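Abbfa_003403 (Acinetobacter baumannii, PDB 4ZXH) probably assembles a peptide product as a four-domain nonribosomal peptide synthetase with condensation, adenylation, peptidyl carrier and thioesterase domains in one chain. Local coordinates at residues M1181-F1186 with Q1212-V1217; E1220-N1225 with L1229-S1234. All coordinates share one frame; numbering follows the deposited sequence.

Contact 1: M1181-F1186 with Q1212-V1217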
# COMPACT_ATOMS: atom_id res chain seq x y z
N MET A 1181 -4.30 -16.15 47.93
CA MET A 1181 -5.66 -16.60 47.63
C MET A 1181 -6.47 -15.52 46.92
O MET A 1181 -7.29 -15.82 46.05
CB MET A 1181 -6.39 -17.05 48.90
CG MET A 1181 -7.68 -17.81 48.64
SD MET A 1181 -7.57 -19.19 47.46
CE MET A 1181 -7.07 -20.49 48.61
N LEU A 1182 -6.23 -14.25 47.26
CA LEU A 1182 -7.03 -13.17 46.69
C LEU A 1182 -6.68 -13.05 45.22
O LEU A 1182 -7.56 -12.90 44.37
CB LEU A 1182 -6.82 -11.86 47.44
CG LEU A 1182 -7.57 -11.78 48.79
CD1 LEU A 1182 -7.29 -10.49 49.57
CD2 LEU A 1182 -9.06 -11.93 48.54
N LEU A 1183 -5.39 -13.17 44.91
CA LEU A 1183 -4.92 -13.21 43.53
C LEU A 1183 -5.47 -14.42 42.79
O LEU A 1183 -5.86 -14.32 41.63
CB LEU A 1183 -3.41 -13.23 43.46
CG LEU A 1183 -2.74 -11.90 43.15
CD1 LEU A 1183 -1.27 -12.17 42.91
CD2 LEU A 1183 -3.40 -11.28 41.92
N SER A 1184 -5.48 -15.57 43.46
CA SER A 1184 -6.01 -16.74 42.79
C SER A 1184 -7.49 -16.54 42.43
O SER A 1184 -7.91 -16.80 41.29
CB SER A 1184 -5.84 -17.98 43.64
OG SER A 1184 -6.53 -19.04 43.00
N TRP A 1185 -8.27 -16.03 43.38
CA TRP A 1185 -9.65 -15.66 43.11
C TRP A 1185 -9.74 -14.66 41.96
O TRP A 1185 -10.51 -14.84 41.03
CB TRP A 1185 -10.32 -15.07 44.34
CG TRP A 1185 -10.57 -16.08 45.39
CD1 TRP A 1185 -10.34 -17.43 45.31
CD2 TRP A 1185 -11.09 -15.84 46.69
NE1 TRP A 1185 -10.68 -18.04 46.49
CE2 TRP A 1185 -11.14 -17.08 47.36
CE3 TRP A 1185 -11.52 -14.70 47.37
CZ2 TRP A 1185 -11.61 -17.22 48.65
CZ3 TRP A 1185 -11.97 -14.83 48.66
CH2 TRP A 1185 -12.01 -16.08 49.29
N PHE A 1186 -8.92 -13.62 42.03
CA PHE A 1186 -8.96 -12.58 41.03
C PHE A 1186 -8.68 -13.12 39.63
O PHE A 1186 -9.35 -12.74 38.65
CB PHE A 1186 -7.97 -11.47 41.36
CG PHE A 1186 -7.95 -10.39 40.34
CD1 PHE A 1186 -9.10 -9.68 40.05
CD2 PHE A 1186 -6.78 -10.07 39.68
CE1 PHE A 1186 -9.10 -8.68 39.10
CE2 PHE A 1186 -6.76 -9.06 38.72
CZ PHE A 1186 -7.94 -8.37 38.43
N GLN A 1212 6.51 -10.89 41.72
CA GLN A 1212 6.40 -12.07 40.85
C GLN A 1212 4.96 -12.58 40.68
O GLN A 1212 4.55 -12.94 39.57
CB GLN A 1212 7.26 -13.19 41.39
CG GLN A 1212 8.75 -12.91 41.26
CD GLN A 1212 9.59 -13.92 41.99
OE1 GLN A 1212 9.19 -14.46 43.03
NE2 GLN A 1212 10.77 -14.21 41.45
N MET A 1213 4.22 -12.64 41.79
CA MET A 1213 2.80 -12.96 41.78
C MET A 1213 2.02 -12.11 40.74
O MET A 1213 1.31 -12.65 39.91
CB MET A 1213 2.19 -12.76 43.20
CG MET A 1213 2.22 -13.99 44.13
SD MET A 1213 2.00 -13.72 45.94
CE MET A 1213 0.36 -13.02 46.06
N PHE A 1214 2.17 -10.79 40.78
CA PHE A 1214 1.38 -9.93 39.90
C PHE A 1214 1.83 -10.08 38.46
O PHE A 1214 1.03 -9.95 37.53
CB PHE A 1214 1.48 -8.46 40.29
CG PHE A 1214 0.87 -8.15 41.61
CD1 PHE A 1214 0.15 -9.09 42.31
CD2 PHE A 1214 1.00 -6.89 42.16
CE1 PHE A 1214 -0.41 -8.80 43.53
CE2 PHE A 1214 0.43 -6.59 43.37
CZ PHE A 1214 -0.27 -7.55 44.06
N ASP A 1215 3.12 -10.31 38.27
CA ASP A 1215 3.62 -10.54 36.93
C ASP A 1215 3.08 -11.87 36.41
O ASP A 1215 2.64 -11.96 35.27
CB ASP A 1215 5.15 -10.51 36.88
CG ASP A 1215 5.72 -9.11 37.13
OD1 ASP A 1215 4.94 -8.13 37.13
OD2 ASP A 1215 6.95 -9.00 37.31
N HIS A 1216 3.07 -12.90 37.26
CA HIS A 1216 2.62 -14.20 36.80
C HIS A 1216 1.16 -14.16 36.37
O HIS A 1216 0.81 -14.62 35.28
CB HIS A 1216 2.81 -15.27 37.86
CG HIS A 1216 2.36 -16.62 37.40
ND1 HIS A 1216 3.01 -17.33 36.41
CD2 HIS A 1216 1.29 -17.38 37.76
CE1 HIS A 1216 2.38 -18.47 36.19
NE2 HIS A 1216 1.33 -18.53 36.99
N VAL A 1217 0.31 -13.59 37.21
CA VAL A 1217 -1.11 -13.50 36.88
C VAL A 1217 -1.34 -12.62 35.65
O VAL A 1217 -2.17 -12.96 34.79
CB VAL A 1217 -1.94 -12.98 38.09
CG1 VAL A 1217 -3.38 -12.84 37.73
CG2 VAL A 1217 -1.78 -13.91 39.28
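Leu1183 and Val1217 mark the nearest backbone approach, 7.7 Å between their CA atoms, in two helical segments that run almost parallel, at 11° to one another, with their axes 11.0 Å apart. At this spacing side chains must fill the gap, and Leu1183 does most of the bridging. Its CD1 methyl is the common point of the contact, meeting three residues of helix 1210-1223. It lies 3.5 Å from Met1213 CB, while the Met1213 chain bends at chi3 (63°) and returns its terminal CE to within 3.6 Å of the same Leu1183 CD1, which is thus touched at both the root and the tip of the methionine. Phe1214 offers an edge instead of a face: Leu1183 CD1 sits close to the ring plane, 3.4 Å from Phe1214 CD1, and the two side chains cross at about a right angle. The phenylalanine CG is anti to its carbonyl carbon (chi1 -66°), which carries the ring edge to the leucine although the CB bond does not aim there. One turn further along, Val1217 CG2 reaches both branches of the leucine, 4.1 Å from Leu1183 CD1 and equally far from Leu1183 CD2. The contact is wholly apolar. Leu1205 of helix 1202-1206 also packs on Leu1183 and Met1213, and Phe1236 of helix 1233-1251 lies against both Phe1186 and Val1217. In sequence these helices fall between strands 1157-1163 and 1262-1267, neighbours in the central sheet, consistent with the helical lid inserted into the alpha/beta-hydrolase fold of nonribosomal peptide synthetase thioesterases.

Contact 2: E1220-N1225 with L1229-S1234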
# COMPACT_ATOMS: atom_id res chain seq x y z
N GLU A 1220 -0.27 -14.67 32.56
CA GLU A 1220 -1.21 -15.74 32.30
C GLU A 1220 -2.51 -15.21 31.71
O GLU A 1220 -3.01 -15.75 30.72
CB GLU A 1220 -1.49 -16.54 33.58
CG GLU A 1220 -0.38 -17.54 33.94
CD GLU A 1220 -0.03 -18.50 32.80
OE1 GLU A 1220 -0.95 -18.98 32.10
OE2 GLU A 1220 1.17 -18.74 32.59
N ALA A 1221 -3.06 -14.15 32.33
CA ALA A 1221 -4.29 -13.52 31.85
C ALA A 1221 -4.18 -13.09 30.39
O ALA A 1221 -5.10 -13.30 29.59
CB ALA A 1221 -4.63 -12.34 32.70
N LYS A 1222 -3.05 -12.49 30.03
CA LYS A 1222 -2.76 -12.17 28.64
C LYS A 1222 -2.73 -13.41 27.76
O LYS A 1222 -3.25 -13.41 26.64
CB LYS A 1222 -1.43 -11.44 28.53
CG LYS A 1222 -1.49 -9.98 28.86
CD LYS A 1222 -0.10 -9.40 28.72
CE LYS A 1222 -0.00 -8.00 29.27
NZ LYS A 1222 1.38 -7.52 29.01
N ALA A 1223 -2.11 -14.47 28.27
CA ALA A 1223 -1.93 -15.70 27.49
C ALA A 1223 -3.26 -16.32 27.04
O ALA A 1223 -3.28 -17.10 26.10
CB ALA A 1223 -1.16 -16.67 28.27
N ILE A 1224 -4.36 -15.99 27.72
CA ILE A 1224 -5.65 -16.51 27.29
C ILE A 1224 -6.55 -15.41 26.77
O ILE A 1224 -7.73 -15.64 26.58
CB ILE A 1224 -6.41 -17.26 28.40
CG1 ILE A 1224 -6.59 -16.37 29.63
CG2 ILE A 1224 -5.74 -18.57 28.73
CD1 ILE A 1224 -7.45 -16.98 30.69
N ASN A 1225 -5.98 -14.22 26.57
CA ASN A 1225 -6.67 -13.11 25.88
C ASN A 1225 -7.83 -12.48 26.65
O ASN A 1225 -8.79 -12.04 26.04
CB ASN A 1225 -7.17 -13.60 24.52
CG ASN A 1225 -6.89 -12.62 23.40
OD1 ASN A 1225 -6.19 -11.61 23.56
ND2 ASN A 1225 -7.41 -12.95 22.22
N LEU A 1229 -2.52 -7.30 25.23
CA LEU A 1229 -1.09 -7.57 25.32
C LEU A 1229 -0.32 -6.34 25.77
O LEU A 1229 0.68 -6.48 26.46
CB LEU A 1229 -0.55 -8.08 23.98
CG LEU A 1229 -0.52 -9.61 23.89
CD1 LEU A 1229 -1.88 -10.24 24.26
CD2 LEU A 1229 -0.07 -10.05 22.51
N ASP A 1230 -0.79 -5.15 25.43
CA ASP A 1230 -0.10 -3.92 25.84
C ASP A 1230 -0.50 -3.40 27.24
O ASP A 1230 -0.15 -2.27 27.60
CB ASP A 1230 -0.29 -2.81 24.80
CG ASP A 1230 -1.73 -2.65 24.35
OD1 ASP A 1230 -2.47 -3.67 24.34
OD2 ASP A 1230 -2.14 -1.52 24.01
N ALA A 1231 -1.22 -4.19 28.03
CA ALA A 1231 -1.49 -3.82 29.42
C ALA A 1231 -0.22 -3.94 30.24
O ALA A 1231 0.51 -4.93 30.14
CB ALA A 1231 -2.60 -4.70 30.03
N ASP A 1232 0.07 -2.94 31.06
CA ASP A 1232 1.31 -2.96 31.83
C ASP A 1232 1.01 -3.35 33.29
O ASP A 1232 -0.16 -3.52 33.66
CB ASP A 1232 2.05 -1.61 31.71
CG ASP A 1232 1.23 -0.42 32.21
OD1 ASP A 1232 0.46 -0.58 33.17
OD2 ASP A 1232 1.38 0.68 31.63
N PRO A 1233 2.06 -3.53 34.12
CA PRO A 1233 1.77 -3.90 35.51
C PRO A 1233 0.92 -2.88 36.27
O PRO A 1233 0.15 -3.28 37.14
CB PRO A 1233 3.15 -4.02 36.14
CG PRO A 1233 4.02 -4.41 35.01
CD PRO A 1233 3.50 -3.66 33.82
N SER A 1234 1.05 -1.60 35.96
CA SER A 1234 0.30 -0.60 36.70
C SER A 1234 -1.18 -0.72 36.35
O SER A 1234 -2.04 -0.64 37.23
CB SER A 1234 0.82 0.80 36.41
OG SER A 1234 0.25 1.30 35.23
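Lys1222 meets Leu1229 and Ala1231 through two hydrogen bonds from a single ammonium group. Its NZ donates to Leu1229 O at 2.8 Å, approaching from above the carbonyl plane with a C=O...N angle of 139°. The second bond, from NZ to Ala1231 O at 3.0 Å, lies in the carbonyl plane and comes closer to the line of the C=O bond, at 155°. The lysine CG stands anti to the carbonyl carbon (chi1 -80°), and the chain then runs fully extended away from the helix, delivering the amine to two carbonyls of the loop that are two residues apart. The bonds fix the end of the lysine and tie the loop to the last turn of helix 1210-1223, and the positive charge would be expected to polarise both carbonyl groups.

Carbon-carbon approaches along the lysine stem are looser. Leu1229 CD1 comes within 4.5 Å of Lys1222 CB, near the helix, and Ala1231 CB lies 4.3 Å from Lys1222 CE, near the amine.

The two segments form a helix-loop-helix turn, with a recognisable cap at each end. Helix 1210-1223 ends in a Schellman motif: Asn1225, with positive phi, is its C-prime residue, and Asn1225 N bonds to Lys1222 O at 2.8 Å while Val1226 N reaches back to Ala1221 O. At the start of helix 1233-1251, Asp1232 is the N-cap, its OD1 accepting Asp1235 N. The same OD1 takes the hydroxyl of Ser1234, OG to OD1 2.8 Å, on its syn side but tilted out of the carboxylate plane.

Charged and polar links lead outward from the turn. Asp1230 OD2 forms a salt bridge with Arg1045, at the end of helix 1037-1046, and Asn1225 OD1 accepts a hydrogen bond from Arg975.

Helix 1210-1223 serves both contacts in turn, with centres about 12 Å apart: its earlier part packs sidelong against helix 1179-1191 in contact 1, and its C-terminal end meets the loop leading to helix 1233-1251 in contact 2. Contact 1 is buried and purely apolar, as suits two helices packed side by side with other helices around them. Contact 2 is partly buried, closes over only a few residues of sequence, and depends on a charged amine from the last turn of one helix bonding to carbonyls of the loop that leads to the next. Helix 1233-1251, which begins in contact 2, also lines the packing around contact 1, so both belong to the same helical part of the thioesterase.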